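Local coordinates for protein putative NADPH:quinone reductase (Bacillus thuringiensis, PDB 3GMS) that probably reduces quinones with NADPH, as a medium-chain dehydrogenase/reductase-type enzyme, at residues L140-A152 against T209-I221. Numbering follows the deposited sequence.
Sequences LNLQRNDVLLVNA and TNGIGADAAIDSI
Asn151 reaches across to Asp219 and Ser220, a clear instance of how one amide can tie two parallel strands together at their carboxyl ends. Its CB comes near CD1 of Ile221, and from there CG is placed between the backbone N and the carbonyl carbon (chi1 67°), a rotation that swings the amide toward strand 216-219. Asn151 OD1 then accepts the backbone N-H of Ser220 in its carbonyl plane, on a lone pair, 2.9 Å from Ser220 N. Asn151 ND2 sends a nearly straight bond to Asp219 OD1 (2.8 Å), leaving in its own amide plane but meeting the carboxylate on the anti side, somewhat out of plane; the two planes stand 71° apart. With both ends gripped, the flip of the amide is fixed. Asp219 OD1 also takes the N-H of Ile221 from the opposite face, closing an Asx turn.

Upstream the strands run side by side, 14° from parallel, laced by alternating backbone bonds such as Leu149 N to Ala216 O and Ile218 N to Leu149 O. One face carries Leu148, Val150, Ala216 and Ile218, where Leu140 CD1 lies 3.7 Å from Ile218 CD1. On the other, Leu149 sets CG against Ala214 CB (3.5 Å), with Leu229 of helix 223-231 packed on Leu149. At the entry, where the chain turns a corner, Asp215 OD2 receives Val147 N (2.8 Å) through its anti lone pair, while Val147 O accepts from both Asp215 N and Ala216 N. Asp146 OD1 comes within 3.8 Å of Asp215 OD2, a proximity probably eased by the salt bridge from Asp215 OD1 to Arg234.

Strands 147-150 and 214-219 are central neighbours in the 3-2-1-4-5-6 parallel sheet of a Rossmann fold, the classic dinucleotide-binding domain.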
ATOM      1  N   LEU A 140      -3.216  14.192  -7.296  1.00 26.29           N
ATOM      2  CA  LEU A 140      -3.488  15.503  -6.701  1.00 27.13           C
ATOM      3  C   LEU A 140      -2.533  16.575  -7.221  1.00 28.05           C
ATOM      4  O   LEU A 140      -2.863  17.762  -7.169  1.00 28.34           O
ATOM      5  CB  LEU A 140      -3.425  15.451  -5.176  1.00 26.58           C
ATOM      6  CG  LEU A 140      -4.376  14.520  -4.426  1.00 27.56           C
ATOM      7  CD1 LEU A 140      -3.949  14.481  -2.952  1.00 26.22           C
ATOM      8  CD2 LEU A 140      -5.854  14.932  -4.545  1.00 23.49           C
ATOM      9  N   ASN A 141      -1.372  16.157  -7.713  1.00 28.32           N
ATOM     10  CA  ASN A 141      -0.311  17.055  -8.147  1.00 29.39           C
ATOM     11  C   ASN A 141      -0.141  18.243  -7.189  1.00 29.94           C
ATOM     12  O   ASN A 141      -0.341  19.414  -7.578  1.00 29.31           O
ATOM     13  CB  ASN A 141      -0.581  17.561  -9.564  1.00 30.54           C
ATOM     14  CG  ASN A 141       0.581  18.329 -10.124  1.00 32.21           C
ATOM     15  OD1 ASN A 141       1.714  18.219  -9.638  1.00 36.17           O
ATOM     16  ND2 ASN A 141       0.314  19.126 -11.155  1.00 37.23           N
ATOM     17  N   LEU A 142       0.210  17.922  -5.948  1.00 29.28           N
ATOM     18  CA  LEU A 142       0.294  18.929  -4.884  1.00 29.11           C
ATOM     19  C   LEU A 142       1.399  19.922  -5.181  1.00 30.27           C
ATOM     20  O   LEU A 142       2.494  19.571  -5.628  1.00 29.65           O
ATOM     21  CB  LEU A 142       0.518  18.292  -3.517  1.00 27.84           C
ATOM     22  CG  LEU A 142      -0.606  17.373  -2.986  1.00 25.86           C
ATOM     23  CD1 LEU A 142      -0.024  16.530  -1.826  1.00 24.65           C
ATOM     24  CD2 LEU A 142      -1.873  18.153  -2.594  1.00 26.81           C
ATOM     25  N   GLN A 143       1.103  21.172  -4.865  1.00 31.47           N
ATOM     26  CA  GLN A 143       2.024  22.275  -5.091  1.00 32.94           C
ATOM     27  C   GLN A 143       2.652  22.689  -3.785  1.00 32.57           C
ATOM     28  O   GLN A 143       2.138  22.379  -2.712  1.00 31.88           O
ATOM     29  CB  GLN A 143       1.271  23.474  -5.717  1.00 33.20           C
ATOM     30  CG  GLN A 143       0.740  23.213  -7.139  1.00 37.25           C
ATOM     31  CD  GLN A 143       1.807  22.673  -8.090  1.00 42.06           C
ATOM     32  OE1 GLN A 143       2.819  23.328  -8.360  1.00 45.07           O
ATOM     33  NE2 GLN A 143       1.582  21.472  -8.608  1.00 42.31           N
ATOM     34  N   ARG A 144       3.787  23.377  -3.872  1.00 33.19           N
ATOM     35  CA  ARG A 144       4.440  23.917  -2.684  1.00 34.09           C
ATOM     36  C   ARG A 144       3.432  24.632  -1.758  1.00 33.12           C
ATOM     37  O   ARG A 144       2.630  25.451  -2.200  1.00 32.68           O
ATOM     38  CB  ARG A 144       5.608  24.846  -3.083  1.00 35.69           C
ATOM     39  CG  ARG A 144       6.322  25.519  -1.885  1.00 39.92           C
ATOM     40  CD  ARG A 144       7.518  26.411  -2.327  1.00 47.63           C
ATOM     41  NE  ARG A 144       8.676  25.615  -2.743  1.00 51.39           N
ATOM     42  CZ  ARG A 144       9.577  25.089  -1.909  1.00 53.33           C
ATOM     43  NH1 ARG A 144      10.577  24.372  -2.399  1.00 55.38           N
ATOM     44  NH2 ARG A 144       9.480  25.265  -0.588  1.00 54.58           N
ATOM     45  N   ASN A 145       3.440  24.253  -0.490  1.00 32.36           N
ATOM     46  CA  ASN A 145       2.575  24.835   0.543  1.00 32.33           C
ATOM     47  C   ASN A 145       1.092  24.451   0.510  1.00 31.19           C
ATOM     48  O   ASN A 145       0.299  24.947   1.320  1.00 30.52           O
ATOM     49  CB  ASN A 145       2.767  26.359   0.624  1.00 33.19           C
ATOM     50  CG  ASN A 145       4.187  26.732   1.003  1.00 36.26           C
ATOM     51  OD1 ASN A 145       4.817  26.080   1.848  1.00 37.28           O
ATOM     52  ND2 ASN A 145       4.710  27.759   0.361  1.00 40.63           N
ATOM     53  N   ASP A 146       0.692  23.556  -0.396  1.00 30.24           N
ATOM     54  CA  ASP A 146      -0.681  23.083  -0.333  1.00 29.83           C
ATOM     55  C   ASP A 146      -0.916  22.413   1.006  1.00 28.83           C
ATOM     56  O   ASP A 146       0.016  21.863   1.621  1.00 29.90           O
ATOM     57  CB  ASP A 146      -1.040  22.076  -1.455  1.00 30.26           C
ATOM     58  CG  ASP A 146      -1.301  22.741  -2.814  1.00 33.04           C
ATOM     59  OD1 ASP A 146      -1.557  23.972  -2.870  1.00 33.30           O
ATOM     60  OD2 ASP A 146      -1.250  22.016  -3.835  1.00 33.76           O
ATOM     61  N   VAL A 147      -2.170  22.445   1.428  1.00 27.87           N
ATOM     62  CA  VAL A 147      -2.603  21.794   2.648  1.00 26.75           C
ATOM     63  C   VAL A 147      -3.358  20.493   2.330  1.00 26.28           C
ATOM     64  O   VAL A 147      -4.439  20.519   1.712  1.00 25.61           O
ATOM     65  CB  VAL A 147      -3.466  22.711   3.434  1.00 27.28           C
ATOM     66  CG1 VAL A 147      -3.839  22.080   4.734  1.00 27.75           C
ATOM     67  CG2 VAL A 147      -2.724  24.019   3.641  1.00 28.57           C
ATOM     68  N   LEU A 148      -2.759  19.364   2.742  1.00 24.59           N
ATOM     69  CA  LEU A 148      -3.320  18.019   2.500  1.00 23.59           C
ATOM     70  C   LEU A 148      -3.871  17.454   3.811  1.00 23.44           C
ATOM     71  O   LEU A 148      -3.168  17.520   4.843  1.00 24.85           O
ATOM     72  CB  LEU A 148      -2.219  17.084   1.957  1.00 23.51           C
ATOM     73  CG  LEU A 148      -2.675  15.635   1.760  1.00 23.75           C
ATOM     74  CD1 LEU A 148      -3.681  15.610   0.628  1.00 25.89           C
ATOM     75  CD2 LEU A 148      -1.473  14.721   1.450  1.00 21.86           C
ATOM     76  N   LEU A 149      -5.103  16.954   3.783  1.00 22.83           N
ATOM     77  CA  LEU A 149      -5.688  16.173   4.891  1.00 23.38           C
ATOM     78  C   LEU A 149      -5.576  14.682   4.556  1.00 24.11           C
ATOM     79  O   LEU A 149      -5.900  14.270   3.425  1.00 23.84           O
ATOM     80  CB  LEU A 149      -7.163  16.479   5.049  1.00 22.99           C
ATOM     81  CG  LEU A 149      -7.558  17.978   5.161  1.00 23.65           C
ATOM     82  CD1 LEU A 149      -9.051  18.129   5.351  1.00 23.65           C
ATOM     83  CD2 LEU A 149      -6.802  18.650   6.334  1.00 25.59           C
ATOM     84  N   VAL A 150      -5.158  13.879   5.539  1.00 23.79           N
ATOM     85  CA  VAL A 150      -5.124  12.410   5.379  1.00 22.96           C
ATOM     86  C   VAL A 150      -5.712  11.786   6.640  1.00 23.11           C
ATOM     87  O   VAL A 150      -5.160  11.971   7.738  1.00 24.82           O
ATOM     88  CB  VAL A 150      -3.692  11.903   5.174  1.00 23.50           C
ATOM     89  CG1 VAL A 150      -3.702  10.337   5.021  1.00 23.46           C
ATOM     90  CG2 VAL A 150      -3.051  12.546   3.914  1.00 19.98           C
ATOM     91  N   ASN A 151      -6.815  11.073   6.507  1.00 22.28           N
ATOM     92  CA  ASN A 151      -7.339  10.347   7.655  1.00 22.72           C
ATOM     93  C   ASN A 151      -6.791   8.920   7.780  1.00 23.97           C
ATOM     94  O   ASN A 151      -6.027   8.449   6.916  1.00 23.30           O
ATOM     95  CB  ASN A 151      -8.883  10.419   7.728  1.00 23.40           C
ATOM     96  CG  ASN A 151      -9.587   9.672   6.581  1.00 23.23           C
ATOM     97  OD1 ASN A 151      -8.972   8.910   5.890  1.00 25.75           O
ATOM     98  ND2 ASN A 151     -10.883   9.902   6.406  1.00 25.00           N
ATOM     99  N   ALA A 152      -7.197   8.218   8.839  1.00 24.86           N
ATOM    100  CA  ALA A 152      -6.545   6.944   9.225  1.00 25.15           C
ATOM    101  C   ALA A 152      -5.011   7.061   9.132  1.00 24.97           C
ATOM    102  O   ALA A 152      -4.323   6.151   8.653  1.00 24.02           O
ATOM    103  CB  ALA A 152      -7.093   5.765   8.352  1.00 24.81           C
ATOM    104  N   THR A 209      -6.512  26.465   8.934  1.00 29.88           N
ATOM    105  CA  THR A 209      -6.460  27.071   7.606  1.00 29.48           C
ATOM    106  C   THR A 209      -7.044  28.491   7.556  1.00 30.39           C
ATOM    107  O   THR A 209      -7.277  29.020   6.464  1.00 30.25           O
ATOM    108  CB  THR A 209      -7.161  26.195   6.519  1.00 28.48           C
ATOM    109  OG1 THR A 209      -8.529  25.951   6.886  1.00 27.92           O
ATOM    110  CG2 THR A 209      -6.435  24.875   6.396  1.00 27.74           C
ATOM    111  N   ASN A 210      -7.263  29.097   8.728  1.00 31.12           N
ATOM    112  CA  ASN A 210      -7.774  30.484   8.767  1.00 32.31           C
ATOM    113  C   ASN A 210      -9.106  30.630   7.998  1.00 31.92           C
ATOM    114  O   ASN A 210      -9.318  31.616   7.254  1.00 31.95           O
ATOM    115  CB  ASN A 210      -6.738  31.463   8.181  1.00 32.94           C
ATOM    116  CG  ASN A 210      -5.425  31.467   8.957  1.00 36.97           C
ATOM    117  OD1 ASN A 210      -5.418  31.555  10.179  1.00 40.66           O
ATOM    118  ND2 ASN A 210      -4.305  31.362   8.235  1.00 41.17           N
ATOM    119  N   GLY A 211      -9.972  29.646   8.173  1.00 30.82           N
ATOM    120  CA  GLY A 211     -11.289  29.655   7.571  1.00 31.04           C
ATOM    121  C   GLY A 211     -11.378  29.366   6.086  1.00 30.49           C
ATOM    122  O   GLY A 211     -12.448  29.484   5.507  1.00 30.68           O
ATOM    123  N   ILE A 212     -10.281  28.947   5.476  1.00 29.90           N
ATOM    124  CA  ILE A 212     -10.252  28.755   4.030  1.00 29.00           C
ATOM    125  C   ILE A 212     -10.584  27.308   3.645  1.00 28.50           C
ATOM    126  O   ILE A 212     -11.162  27.047   2.598  1.00 28.33           O
ATOM    127  CB  ILE A 212      -8.875  29.139   3.458  1.00 29.52           C
ATOM    128  CG1 ILE A 212      -8.629  30.646   3.549  1.00 30.77           C
ATOM    129  CG2 ILE A 212      -8.765  28.669   1.998  1.00 29.26           C
ATOM    130  CD1 ILE A 212      -9.408  31.450   2.529  1.00 32.15           C
ATOM    131  N   GLY A 213     -10.216  26.373   4.516  1.00 28.48           N
ATOM    132  CA  GLY A 213     -10.291  24.929   4.233  1.00 27.26           C
ATOM    133  C   GLY A 213      -8.996  24.473   3.592  1.00 26.93           C
ATOM    134  O   GLY A 213      -8.190  25.298   3.133  1.00 27.15           O
ATOM    135  N   ALA A 214      -8.788  23.145   3.577  1.00 26.35           N
ATOM    136  CA  ALA A 214      -7.602  22.549   2.989  1.00 26.81           C
ATOM    137  C   ALA A 214      -7.730  22.465   1.475  1.00 27.18           C
ATOM    138  O   ALA A 214      -8.829  22.601   0.944  1.00 26.41           O
ATOM    139  CB  ALA A 214      -7.401  21.142   3.565  1.00 25.23           C
ATOM    140  N   ASP A 215      -6.599  22.207   0.815  1.00 26.02           N
ATOM    141  CA  ASP A 215      -6.523  22.107  -0.630  1.00 26.59           C
ATOM    142  C   ASP A 215      -6.910  20.741  -1.164  1.00 26.44           C
ATOM    143  O   ASP A 215      -7.520  20.663  -2.225  1.00 25.71           O
ATOM    144  CB  ASP A 215      -5.148  22.475  -1.127  1.00 26.08           C
ATOM    145  CG  ASP A 215      -4.781  23.906  -0.784  1.00 30.07           C
ATOM    146  OD1 ASP A 215      -5.426  24.828  -1.334  1.00 31.75           O
ATOM    147  OD2 ASP A 215      -3.895  24.101   0.066  1.00 30.21           O
ATOM    148  N   ALA A 216      -6.550  19.682  -0.433  1.00 25.53           N
ATOM    149  CA  ALA A 216      -6.811  18.315  -0.877  1.00 24.79           C
ATOM    150  C   ALA A 216      -7.015  17.399   0.327  1.00 25.09           C
ATOM    151  O   ALA A 216      -6.581  17.724   1.459  1.00 24.64           O
ATOM    152  CB  ALA A 216      -5.669  17.816  -1.747  1.00 24.35           C
ATOM    153  N   ALA A 217      -7.693  16.279   0.110  1.00 23.05           N
ATOM    154  CA  ALA A 217      -7.918  15.314   1.180  1.00 23.51           C
ATOM    155  C   ALA A 217      -7.857  13.895   0.639  1.00 24.23           C
ATOM    156  O   ALA A 217      -8.281  13.643  -0.505  1.00 24.41           O
ATOM    157  CB  ALA A 217      -9.235  15.538   1.865  1.00 23.45           C
ATOM    158  N   ILE A 218      -7.293  13.002   1.451  1.00 23.97           N
ATOM    159  CA  ILE A 218      -7.212  11.574   1.098  1.00 22.97           C
ATOM    160  C   ILE A 218      -7.942  10.807   2.175  1.00 23.99           C
ATOM    161  O   ILE A 218      -7.524  10.815   3.344  1.00 23.32           O
ATOM    162  CB  ILE A 218      -5.735  11.116   0.896  1.00 23.53           C
ATOM    163  CG1 ILE A 218      -5.130  11.927  -0.264  1.00 23.20           C
ATOM    164  CG2 ILE A 218      -5.689   9.578   0.614  1.00 23.51           C
ATOM    165  CD1 ILE A 218      -3.713  11.537  -0.687  1.00 27.06           C
ATOM    166  N   ASP A 219      -9.043  10.181   1.760  1.00 22.36           N
ATOM    167  CA  ASP A 219      -9.918   9.401   2.639  1.00 23.42           C
ATOM    168  C   ASP A 219      -9.688   7.888   2.481  1.00 24.33           C
ATOM    169  O   ASP A 219      -9.761   7.351   1.360  1.00 24.06           O
ATOM    170  CB  ASP A 219     -11.359   9.786   2.331  1.00 23.51           C
ATOM    171  CG  ASP A 219     -12.400   8.949   3.087  1.00 25.35           C
ATOM    172  OD1 ASP A 219     -12.196   8.587   4.259  1.00 26.91           O
ATOM    173  OD2 ASP A 219     -13.467   8.702   2.489  1.00 27.83           O
ATOM    174  N   SER A 220      -9.408   7.245   3.610  1.00 24.84           N
ATOM    175  CA  SER A 220      -9.255   5.794   3.707  1.00 25.21           C
ATOM    176  C   SER A 220     -10.463   5.136   4.371  1.00 26.37           C
ATOM    177  O   SER A 220     -10.571   3.915   4.379  1.00 27.38           O
ATOM    178  CB  SER A 220      -7.997   5.445   4.530  1.00 24.70           C
ATOM    179  OG  SER A 220      -6.845   5.871   3.843  1.00 26.07           O
ATOM    180  N   ILE A 221     -11.368   5.947   4.929  1.00 26.76           N
ATOM    181  CA  ILE A 221     -12.418   5.430   5.812  1.00 27.42           C
ATOM    182  C   ILE A 221     -13.807   5.414   5.206  1.00 28.11           C
ATOM    183  O   ILE A 221     -14.531   4.423   5.335  1.00 27.72           O
ATOM    184  CB  ILE A 221     -12.488   6.277   7.134  1.00 27.38           C
ATOM    185  CG1 ILE A 221     -11.117   6.298   7.834  1.00 28.21           C
ATOM    186  CG2 ILE A 221     -13.580   5.727   8.088  1.00 28.32           C
ATOM    187  CD1 ILE A 221     -11.086   7.180   9.132  1.00 28.88           C
TER
HETATM  188  O   HOH W   1      -6.378   8.431   4.259  1.00 26.36           O